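Local atomic coordinates of calcium-regulated actin-bundling protein (Dictyostelium discoideum, PDB entry 4X3N), a protein that binds actin filaments and bundles them under calcium regulation, and may contribute to the shape and reorganization of filopodia and pseudopodia during cell movement. Residues S27-E32 against R173-D178; A52-V57 against A275-N280; E191-R196 against E284-R289. All coordinates share one frame; numbering follows the deposited sequence.

Contact 1. Residues S27-E32 against R173-D178; sequences SAEAME and RSMNHD
M175 lays its thioether against the first turn of helix 28-38, where A30 and E29 receive it. With CG turned anti to its carbonyl carbon (chi1 -72°), the chain reaches the helix, its SD 4.0 Å from A30 CA and 4.3 Å from A30 CB. A bend at the last torsion (chi3 78°) then brings the terminal methyl up to E29: CE comes to 3.7 Å from OE2 of E29 and lies 3.9 Å from the backbone O of the same residue. E29 is extended, so its aliphatic stem and carboxylate pass obliquely across the methionine end. These are van der Waals contacts, at the exposed edge of the fold. The turn that is touched is itself tied down by S27, the N-cap residue, whose OG accepts from A30 N at 2.8 Å. M175 is the first residue to leave helical geometry after helix 167-174, in a type II turn from S174 to H177. S174 and M175 both also touch F33, one turn further along helix 28-38, while R173 at the end of helix 167-174 reaches back to helix 42-57 through a salt bridge to E56.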
loop_
_atom_site.group_PDB
_atom_site.type_symbol
_atom_site.label_atom_id
_atom_site.label_comp_id
_atom_site.label_asym_id
_atom_site.label_seq_id
_atom_site.Cartn_x
_atom_site.Cartn_y
_atom_site.Cartn_z
ATOM N N SER A 27 -14.418 -10.094 -20.946
ATOM C CA SER A 27 -14.745 -11.379 -20.347
ATOM C C SER A 27 -13.808 -11.647 -19.176
ATOM O O SER A 27 -12.744 -11.016 -19.055
ATOM C CB SER A 27 -14.516 -12.472 -21.363
ATOM O OG SER A 27 -13.129 -12.678 -21.552
ATOM N N ALA A 28 -14.193 -12.582 -18.315
ATOM C CA ALA A 28 -13.318 -12.982 -17.224
ATOM C C ALA A 28 -11.988 -13.515 -17.747
ATOM O O ALA A 28 -10.924 -13.307 -17.137
ATOM C CB ALA A 28 -13.995 -14.033 -16.348
ATOM N N GLU A 29 -12.052 -14.219 -18.860
ATOM C CA GLU A 29 -10.869 -14.827 -19.389
ATOM C C GLU A 29 -9.915 -13.750 -19.925
ATOM O O GLU A 29 -8.724 -13.858 -19.800
ATOM C CB GLU A 29 -11.284 -15.763 -20.524
ATOM C CG GLU A 29 -10.186 -16.699 -21.029
ATOM C CD GLU A 29 -10.553 -17.441 -22.324
ATOM O OE1 GLU A 29 -11.761 -17.648 -22.606
ATOM O OE2 GLU A 29 -9.624 -17.809 -23.077
ATOM N N ALA A 30 -10.467 -12.745 -20.588
ATOM C CA ALA A 30 -9.651 -11.683 -21.158
ATOM C C ALA A 30 -9.101 -10.810 -19.995
ATOM O O ALA A 30 -7.957 -10.408 -20.026
ATOM C CB ALA A 30 -10.470 -10.850 -22.092
ATOM N N MET A 31 -9.924 -10.536 -18.981
ATOM C CA MET A 31 -9.482 -9.770 -17.834
ATOM C C MET A 31 -8.326 -10.467 -17.149
ATOM O O MET A 31 -7.401 -9.811 -16.712
ATOM C CB MET A 31 -10.620 -9.538 -16.864
ATOM C CG MET A 31 -10.302 -8.603 -15.722
ATOM S SD MET A 31 -9.668 -6.980 -16.267
ATOM C CE MET A 31 -11.238 -6.120 -16.560
ATOM N N GLU A 32 -8.342 -11.797 -17.084
ATOM C CA GLU A 32 -7.319 -12.480 -16.318
ATOM C C GLU A 32 -6.039 -12.329 -17.086
ATOM O O GLU A 32 -4.970 -12.063 -16.498
ATOM C CB GLU A 32 -7.655 -13.974 -16.109
ATOM C CG GLU A 32 -6.480 -14.790 -15.551
ATOM C CD GLU A 32 -6.602 -16.308 -15.815
ATOM O OE1 GLU A 32 -7.567 -16.742 -16.488
ATOM O OE2 GLU A 32 -5.739 -17.085 -15.345
ATOM N N ARG A 173 -6.034 -9.517 -29.907
ATOM C CA ARG A 173 -4.783 -9.542 -30.603
ATOM C C ARG A 173 -3.680 -10.313 -29.883
ATOM O O ARG A 173 -2.849 -10.952 -30.543
ATOM C CB ARG A 173 -4.260 -8.138 -30.871
ATOM C CG ARG A 173 -5.039 -7.368 -31.920
ATOM C CD ARG A 173 -4.530 -5.951 -31.981
ATOM N NE ARG A 173 -5.274 -5.020 -32.872
ATOM C CZ ARG A 173 -4.698 -4.332 -33.878
ATOM N NH1 ARG A 173 -3.417 -4.460 -34.229
ATOM N NH2 ARG A 173 -5.417 -3.487 -34.537
ATOM N N SER A 174 -3.645 -10.252 -28.568
ATOM C CA SER A 174 -2.458 -10.747 -27.840
ATOM C C SER A 174 -2.614 -12.118 -27.208
ATOM O O SER A 174 -1.600 -12.827 -27.026
ATOM C CB SER A 174 -2.079 -9.746 -26.704
ATOM O OG SER A 174 -0.798 -10.123 -26.036
ATOM N N MET A 175 -3.838 -12.489 -26.851
ATOM C CA MET A 175 -4.110 -13.814 -26.253
ATOM C C MET A 175 -3.689 -14.986 -27.142
ATOM O O MET A 175 -3.750 -14.915 -28.364
ATOM C CB MET A 175 -5.554 -13.950 -25.866
ATOM C CG MET A 175 -5.890 -13.122 -24.655
ATOM S SD MET A 175 -7.622 -13.189 -24.213
ATOM C CE MET A 175 -7.561 -14.807 -23.428
ATOM N N ASN A 176 -3.166 -16.036 -26.513
ATOM C CA ASN A 176 -2.649 -17.213 -27.243
ATOM C C ASN A 176 -1.548 -16.961 -28.288
ATOM O O ASN A 176 -1.487 -17.615 -29.335
ATOM C CB ASN A 176 -3.810 -17.942 -27.918
ATOM C CG ASN A 176 -4.932 -18.239 -26.957
ATOM O OD1 ASN A 176 -6.088 -17.966 -27.245
ATOM N ND2 ASN A 176 -4.593 -18.781 -25.800
ATOM N N HIS A 177 -0.701 -15.980 -28.013
ATOM C CA HIS A 177 0.496 -15.769 -28.796
ATOM C C HIS A 177 1.604 -15.835 -27.799
ATOM O O HIS A 177 1.954 -14.831 -27.203
ATOM C CB HIS A 177 0.424 -14.448 -29.512
ATOM C CG HIS A 177 -0.707 -14.390 -30.478
ATOM N ND1 HIS A 177 -0.691 -15.059 -31.686
ATOM C CD2 HIS A 177 -1.920 -13.800 -30.392
ATOM C CE1 HIS A 177 -1.828 -14.847 -32.323
ATOM N NE2 HIS A 177 -2.588 -14.080 -31.565
ATOM N N ASP A 178 2.092 -17.050 -27.572
ATOM C CA ASP A 178 3.128 -17.270 -26.591
ATOM C C ASP A 178 4.466 -16.814 -27.144
ATOM O O ASP A 178 4.720 -16.850 -28.326
ATOM C CB ASP A 178 3.161 -18.734 -26.131
ATOM C CG ASP A 178 1.962 -19.094 -25.215
ATOM O OD1 ASP A 178 1.056 -18.253 -24.959
ATOM O OD2 ASP A 178 1.934 -20.236 -24.722
#

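Contact 2. Residues A52-V57 against A275-N280; sequences AYWAEV and AIWWMN
The carbonyl oxygen of I276, on the residue next to W277 that meets W54, is gripped twice: by N280 N at 3.2 Å and by the side-chain N280 ND2 at 3.0 Å. The two donors arrive from opposite faces of the carbonyl plane, the side-chain one 44° out of it, and the ND2 hydrogen bond is nearly straight at 168°. N280 ND2 also bonds S252 OG, which links this helix to helix 232-255. The contact itself is a helix-to-helix packing in a predominantly helical fold, with the last turns of helix 42-57 set beside the start of helix 273-290. N51, also on helix 42-57, ties the two helices at the same junction, its OD1 accepting from A275 N.

Two tryptophans do the bridging. W54 has CG anti to its backbone N (chi1 -165°), which sends the indole across to helix 273-290 with its benzo end leading. W277 also points toward its partner, and the two side chains cross at about a right angle. The planes of the six-membered ring of W54 and the five-membered ring of W277 are oblique to each other, their centroids 5.3 Å apart. Behind W277, the next residue W278 turns into the protein, where it is buried against V47 and L50 and meets the rings of Y65 and W69 edge-to-face; the W54–W277 pair is the more superficial layer of this aromatic region. Packing is tight at one corner: W54 CH2 is 3.4 Å from W277 CB and 3.5 Å from W277 CG, and it is almost equidistant from the two ring carbons beyond, 3.9 Å from W277 CD1 and 4.0 Å from W277 CD2.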
loop_
_atom_site.group_PDB
_atom_site.type_symbol
_atom_site.label_atom_id
_atom_site.label_comp_id
_atom_site.label_asym_id
_atom_site.label_seq_id
_atom_site.Cartn_x
_atom_site.Cartn_y
_atom_site.Cartn_z
ATOM N N ALA A 52 1.255 -6.537 -30.542
ATOM C CA ALA A 52 -0.139 -6.599 -30.900
ATOM C C ALA A 52 -0.479 -5.498 -31.939
ATOM O O ALA A 52 -1.280 -5.691 -32.850
ATOM C CB ALA A 52 -1.019 -6.428 -29.683
ATOM N N TYR A 53 0.140 -4.353 -31.792
ATOM C CA TYR A 53 -0.266 -3.215 -32.576
ATOM C C TYR A 53 0.840 -2.752 -33.527
ATOM O O TYR A 53 0.848 -1.595 -33.971
ATOM C CB TYR A 53 -0.686 -2.096 -31.637
ATOM C CG TYR A 53 -2.036 -2.276 -31.049
ATOM C CD1 TYR A 53 -3.180 -2.088 -31.804
ATOM C CD2 TYR A 53 -2.178 -2.669 -29.710
ATOM C CE1 TYR A 53 -4.427 -2.302 -31.239
ATOM C CE2 TYR A 53 -3.404 -2.843 -29.120
ATOM C CZ TYR A 53 -4.547 -2.668 -29.880
ATOM O OH TYR A 53 -5.771 -2.938 -29.315
ATOM N N TRP A 54 1.776 -3.629 -33.862
ATOM C CA TRP A 54 2.934 -3.211 -34.647
ATOM C C TRP A 54 2.505 -2.516 -35.982
ATOM O O TRP A 54 3.112 -1.513 -36.387
ATOM C CB TRP A 54 3.879 -4.431 -34.917
ATOM C CG TRP A 54 5.210 -4.001 -35.395
ATOM C CD1 TRP A 54 5.745 -4.182 -36.661
ATOM C CD2 TRP A 54 6.172 -3.269 -34.654
ATOM N NE1 TRP A 54 6.964 -3.587 -36.724
ATOM C CE2 TRP A 54 7.258 -3.031 -35.502
ATOM C CE3 TRP A 54 6.196 -2.739 -33.361
ATOM C CZ2 TRP A 54 8.375 -2.325 -35.091
ATOM C CZ3 TRP A 54 7.322 -2.046 -32.945
ATOM C CH2 TRP A 54 8.392 -1.844 -33.792
ATOM N N ALA A 55 1.446 -3.013 -36.621
ATOM C CA ALA A 55 1.057 -2.509 -37.943
ATOM C C ALA A 55 0.675 -1.069 -37.781
ATOM O O ALA A 55 0.984 -0.259 -38.636
ATOM C CB ALA A 55 -0.091 -3.289 -38.544
ATOM N N GLU A 56 0.059 -0.746 -36.660
ATOM C CA GLU A 56 -0.429 0.589 -36.418
ATOM C C GLU A 56 0.494 1.509 -35.703
ATOM O O GLU A 56 0.338 2.727 -35.792
ATOM C CB GLU A 56 -1.700 0.499 -35.569
ATOM C CG GLU A 56 -2.882 -0.227 -36.195
ATOM C CD GLU A 56 -2.820 -1.729 -36.048
ATOM O OE1 GLU A 56 -1.936 -2.286 -35.354
ATOM O OE2 GLU A 56 -3.734 -2.364 -36.594
ATOM N N VAL A 57 1.412 0.976 -34.883
ATOM C CA VAL A 57 2.120 1.846 -33.914
ATOM C C VAL A 57 3.623 1.870 -34.050
ATOM O O VAL A 57 4.266 2.663 -33.374
ATOM C CB VAL A 57 1.722 1.526 -32.421
ATOM C CG1 VAL A 57 2.535 0.404 -31.836
ATOM C CG2 VAL A 57 1.806 2.781 -31.551
ATOM N N ALA A 275 8.835 -7.335 -30.347
ATOM C CA ALA A 275 9.842 -7.934 -29.481
ATOM C C ALA A 275 11.164 -7.869 -30.157
ATOM O O ALA A 275 12.152 -7.593 -29.519
ATOM C CB ALA A 275 9.488 -9.365 -29.182
ATOM N N ILE A 276 11.169 -8.050 -31.488
ATOM C CA ILE A 276 12.404 -8.016 -32.252
ATOM C C ILE A 276 12.923 -6.624 -32.237
ATOM O O ILE A 276 14.064 -6.404 -31.888
ATOM C CB ILE A 276 12.253 -8.608 -33.688
ATOM C CG1 ILE A 276 11.882 -10.092 -33.670
ATOM C CG2 ILE A 276 13.514 -8.357 -34.490
ATOM C CD1 ILE A 276 12.808 -10.973 -32.850
ATOM N N TRP A 277 12.076 -5.635 -32.521
ATOM C CA TRP A 277 12.530 -4.251 -32.490
ATOM C C TRP A 277 13.073 -3.862 -31.077
ATOM O O TRP A 277 14.096 -3.190 -30.941
ATOM C CB TRP A 277 11.368 -3.307 -32.901
ATOM C CG TRP A 277 11.763 -1.820 -32.909
ATOM C CD1 TRP A 277 12.177 -1.072 -34.003
ATOM C CD2 TRP A 277 11.788 -0.923 -31.796
ATOM N NE1 TRP A 277 12.442 0.219 -33.622
ATOM C CE2 TRP A 277 12.236 0.335 -32.275
ATOM C CE3 TRP A 277 11.505 -1.061 -30.433
ATOM C CZ2 TRP A 277 12.406 1.439 -31.432
ATOM C CZ3 TRP A 277 11.656 0.036 -29.601
ATOM C CH2 TRP A 277 12.106 1.275 -30.107
ATOM N N TRP A 278 12.367 -4.267 -30.016
ATOM C CA TRP A 278 12.732 -3.797 -28.655
ATOM C C TRP A 278 14.079 -4.350 -28.261
ATOM O O TRP A 278 14.946 -3.659 -27.758
ATOM C CB TRP A 278 11.679 -4.277 -27.644
ATOM C CG TRP A 278 11.843 -3.692 -26.288
ATOM C CD1 TRP A 278 12.645 -4.177 -25.257
ATOM C CD2 TRP A 278 11.201 -2.529 -25.769
ATOM N NE1 TRP A 278 12.491 -3.420 -24.167
ATOM C CE2 TRP A 278 11.623 -2.388 -24.441
ATOM C CE3 TRP A 278 10.279 -1.606 -26.283
ATOM C CZ2 TRP A 278 11.192 -1.326 -23.631
ATOM C CZ3 TRP A 278 9.840 -0.558 -25.465
ATOM C CH2 TRP A 278 10.271 -0.443 -24.165
ATOM N N MET A 279 14.244 -5.633 -28.505
ATOM C CA MET A 279 15.498 -6.274 -28.117
ATOM C C MET A 279 16.679 -5.709 -28.853
ATOM O O MET A 279 17.718 -5.487 -28.280
ATOM C CB MET A 279 15.392 -7.783 -28.343
ATOM C CG MET A 279 14.537 -8.444 -27.287
ATOM S SD MET A 279 14.630 -10.244 -27.332
ATOM C CE MET A 279 14.403 -10.588 -29.117
ATOM N N ASN A 280 16.517 -5.425 -30.134
ATOM C CA ASN A 280 17.596 -4.743 -30.907
ATOM C C ASN A 280 17.848 -3.372 -30.418
ATOM O O ASN A 280 18.970 -2.980 -30.215
ATOM C CB ASN A 280 17.298 -4.778 -32.410
ATOM C CG ASN A 280 17.655 -6.142 -33.047
ATOM O OD1 ASN A 280 18.786 -6.374 -33.390
ATOM N ND2 ASN A 280 16.698 -7.035 -33.163
#

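Contact 3. Residues E191-R196 against E284-R289; sequences EEVNKR and EEKKKR
K286 gives the contact most of its buried surface, lying with its methylene chain beside V193 and its ammonium at the amide of N194. K286 CD and CE rest 4.1 Å and 3.9 Å from V193 CG1, the side chains crossing obliquely, so that the aliphatic part of a charged residue covers a buried valine. At its far end the chain bends (chi4 70°) and NZ turns from the valine to the amide, donating to N194 OD1 at 2.7 Å. The donor is tilted 27° from the carbonyl plane. D282, one turn earlier on the same helix, is a further partner for NZ, in a long and weak ion pair.

Helices 181-211 and 273-290 run here in broadly the same direction, and with helix 232-255 they form a three-helix bundle: V193 also packs on L241 and A244 of that third helix, while K287 makes a salt bridge to E245. On the side of helix 181-211 away from the lysine, E192 OE2 is held by R196 NE, with K195 at longer range, in a salt-bridge network.

N194 has both ends of its amide engaged. ND2 donates to E191 OE1 at 3.0 Å in an almost straight bond, meeting the carboxylate from above its plane, and this fixes the amide rotation with OD1 facing the K286 ammonium. A leucine in place of N194 would probably leave the K286 ammonium without its amide acceptor and E191 OE1 without its donor. The carboxylate of E191 stays 6.4 Å from K286 NZ (measured from OE1), and the amide between them is likely to be polarised by the two opposite charges.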
loop_
_atom_site.group_PDB
_atom_site.type_symbol
_atom_site.label_atom_id
_atom_site.label_comp_id
_atom_site.label_asym_id
_atom_site.label_seq_id
_atom_site.Cartn_x
_atom_site.Cartn_y
_atom_site.Cartn_z
ATOM N N GLU A 191 18.617 -9.595 -20.005
ATOM C CA GLU A 191 18.483 -9.384 -18.589
ATOM C C GLU A 191 19.801 -9.767 -17.903
ATOM O O GLU A 191 20.208 -9.161 -16.924
ATOM C CB GLU A 191 17.287 -10.146 -17.983
ATOM C CG GLU A 191 17.228 -10.049 -16.469
ATOM C CD GLU A 191 17.285 -8.592 -15.925
ATOM O OE1 GLU A 191 16.855 -7.643 -16.653
ATOM O OE2 GLU A 191 17.776 -8.391 -14.772
ATOM N N GLU A 192 20.479 -10.770 -18.411
ATOM C CA GLU A 192 21.777 -11.097 -17.854
ATOM C C GLU A 192 22.808 -9.932 -18.095
ATOM O O GLU A 192 23.660 -9.697 -17.281
ATOM C CB GLU A 192 22.219 -12.435 -18.438
ATOM C CG GLU A 192 23.663 -12.810 -18.183
ATOM C CD GLU A 192 23.978 -13.045 -16.734
ATOM O OE1 GLU A 192 23.052 -13.393 -16.011
ATOM O OE2 GLU A 192 25.151 -12.854 -16.340
ATOM N N VAL A 193 22.731 -9.187 -19.190
ATOM C CA VAL A 193 23.534 -7.995 -19.286
ATOM C C VAL A 193 23.199 -7.026 -18.152
ATOM O O VAL A 193 24.101 -6.425 -17.574
ATOM C CB VAL A 193 23.381 -7.280 -20.628
ATOM C CG1 VAL A 193 24.147 -5.977 -20.644
ATOM C CG2 VAL A 193 23.791 -8.158 -21.798
ATOM N N ASN A 194 21.905 -6.817 -17.844
ATOM C CA ASN A 194 21.572 -5.961 -16.729
ATOM C C ASN A 194 22.223 -6.462 -15.448
ATOM O O ASN A 194 22.804 -5.682 -14.669
ATOM C CB ASN A 194 20.087 -5.856 -16.528
ATOM C CG ASN A 194 19.451 -5.056 -17.655
ATOM O OD1 ASN A 194 20.082 -4.181 -18.210
ATOM N ND2 ASN A 194 18.238 -5.388 -18.007
ATOM N N LYS A 195 22.157 -7.761 -15.233
ATOM C CA LYS A 195 22.747 -8.257 -14.016
ATOM C C LYS A 195 24.254 -7.948 -14.005
ATOM O O LYS A 195 24.777 -7.603 -13.001
ATOM C CB LYS A 195 22.417 -9.731 -13.917
ATOM C CG LYS A 195 22.870 -10.399 -12.648
ATOM C CD LYS A 195 22.302 -11.836 -12.478
ATOM C CE LYS A 195 23.205 -12.978 -13.000
ATOM N NZ LYS A 195 24.682 -12.955 -12.723
ATOM N N ARG A 196 24.966 -8.119 -15.104
ATOM C CA ARG A 196 26.410 -7.831 -15.117
ATOM C C ARG A 196 26.720 -6.325 -14.994
ATOM O O ARG A 196 27.695 -5.943 -14.399
ATOM C CB ARG A 196 27.013 -8.379 -16.371
ATOM C CG ARG A 196 26.959 -9.903 -16.527
ATOM C CD ARG A 196 27.577 -10.587 -15.288
ATOM N NE ARG A 196 27.270 -12.005 -15.318
ATOM C CZ ARG A 196 28.049 -13.011 -14.872
ATOM N NH1 ARG A 196 29.231 -12.800 -14.290
ATOM N NH2 ARG A 196 27.616 -14.265 -15.006
ATOM N N GLU A 284 21.318 -2.299 -28.689
ATOM C CA GLU A 284 22.000 -1.104 -29.203
ATOM C C GLU A 284 22.392 -0.137 -28.067
ATOM O O GLU A 284 23.545 0.279 -27.961
ATOM C CB GLU A 284 21.055 -0.460 -30.242
ATOM C CG GLU A 284 21.441 0.901 -30.802
ATOM C CD GLU A 284 20.282 1.573 -31.608
ATOM O OE1 GLU A 284 20.241 2.813 -31.666
ATOM O OE2 GLU A 284 19.398 0.889 -32.183
ATOM N N GLU A 285 21.427 0.207 -27.216
ATOM C CA GLU A 285 21.631 1.087 -26.057
ATOM C C GLU A 285 22.728 0.535 -25.149
ATOM O O GLU A 285 23.702 1.211 -24.781
ATOM C CB GLU A 285 20.309 1.202 -25.263
ATOM C CG GLU A 285 20.224 2.358 -24.267
ATOM C CD GLU A 285 20.332 3.692 -24.947
ATOM O OE1 GLU A 285 20.014 3.744 -26.149
ATOM O OE2 GLU A 285 20.756 4.675 -24.298
ATOM N N LYS A 286 22.610 -0.740 -24.850
ATOM C CA LYS A 286 23.595 -1.351 -23.991
ATOM C C LYS A 286 24.974 -1.249 -24.571
ATOM O O LYS A 286 25.920 -0.948 -23.819
ATOM C CB LYS A 286 23.200 -2.799 -23.655
ATOM C CG LYS A 286 22.105 -2.879 -22.583
ATOM C CD LYS A 286 21.233 -4.097 -22.767
ATOM C CE LYS A 286 20.618 -4.565 -21.424
ATOM N NZ LYS A 286 19.579 -3.671 -20.833
ATOM N N LYS A 287 25.129 -1.534 -25.870
ATOM C CA LYS A 287 26.498 -1.606 -26.480
ATOM C C LYS A 287 27.120 -0.250 -26.485
ATOM O O LYS A 287 28.296 -0.067 -26.194
ATOM C CB LYS A 287 26.451 -2.140 -27.915
ATOM C CG LYS A 287 26.296 -3.627 -27.951
ATOM C CD LYS A 287 26.008 -4.174 -29.342
ATOM C CE LYS A 287 27.231 -4.166 -30.245
ATOM N NZ LYS A 287 26.818 -4.635 -31.612
ATOM N N LYS A 288 26.291 0.722 -26.803
ATOM C CA LYS A 288 26.710 2.119 -26.820
ATOM C C LYS A 288 27.322 2.480 -25.464
ATOM O O LYS A 288 28.410 3.049 -25.413
ATOM C CB LYS A 288 25.499 2.937 -27.241
ATOM C CG LYS A 288 25.271 4.365 -26.798
ATOM C CD LYS A 288 24.347 4.976 -27.866
ATOM C CE LYS A 288 23.210 5.804 -27.301
ATOM N NZ LYS A 288 23.686 7.205 -27.137
ATOM N N ARG A 289 26.680 2.058 -24.381
ATOM C CA ARG A 289 27.022 2.520 -23.030
ATOM C C ARG A 289 28.120 1.664 -22.381
ATOM O O ARG A 289 28.945 2.171 -21.680
ATOM C CB ARG A 289 25.710 2.617 -22.225
ATOM C CG ARG A 289 25.812 2.808 -20.719
ATOM C CD ARG A 289 25.633 4.254 -20.285
ATOM N NE ARG A 289 25.719 4.415 -18.817
ATOM C CZ ARG A 289 26.845 4.405 -18.080
ATOM N NH1 ARG A 289 28.045 4.243 -18.646
ATOM N NH2 ARG A 289 26.772 4.573 -16.747
#

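Overall arrangement
Contacts 1 and 2 lie at the surface, whereas contact 3 is partly buried, with V193 inside the bundle. Contacts 1 and 3 sit on opposite sides of the chain's centre, their centres about 31 Å apart. Contact 2 links the two regions: it shares helix 273-290 with contact 3, and R173 joins it to contact 1 through A52 O and the carboxylate of E56. The chemistry changes along the way. Contact 1 rests on a thioether over a helix start and contact 2 on two crossed indoles, neither with a polar bond between its segments; contact 3 adds a lysine-to-amide hydrogen bond to aliphatic packing, where two long helices meet.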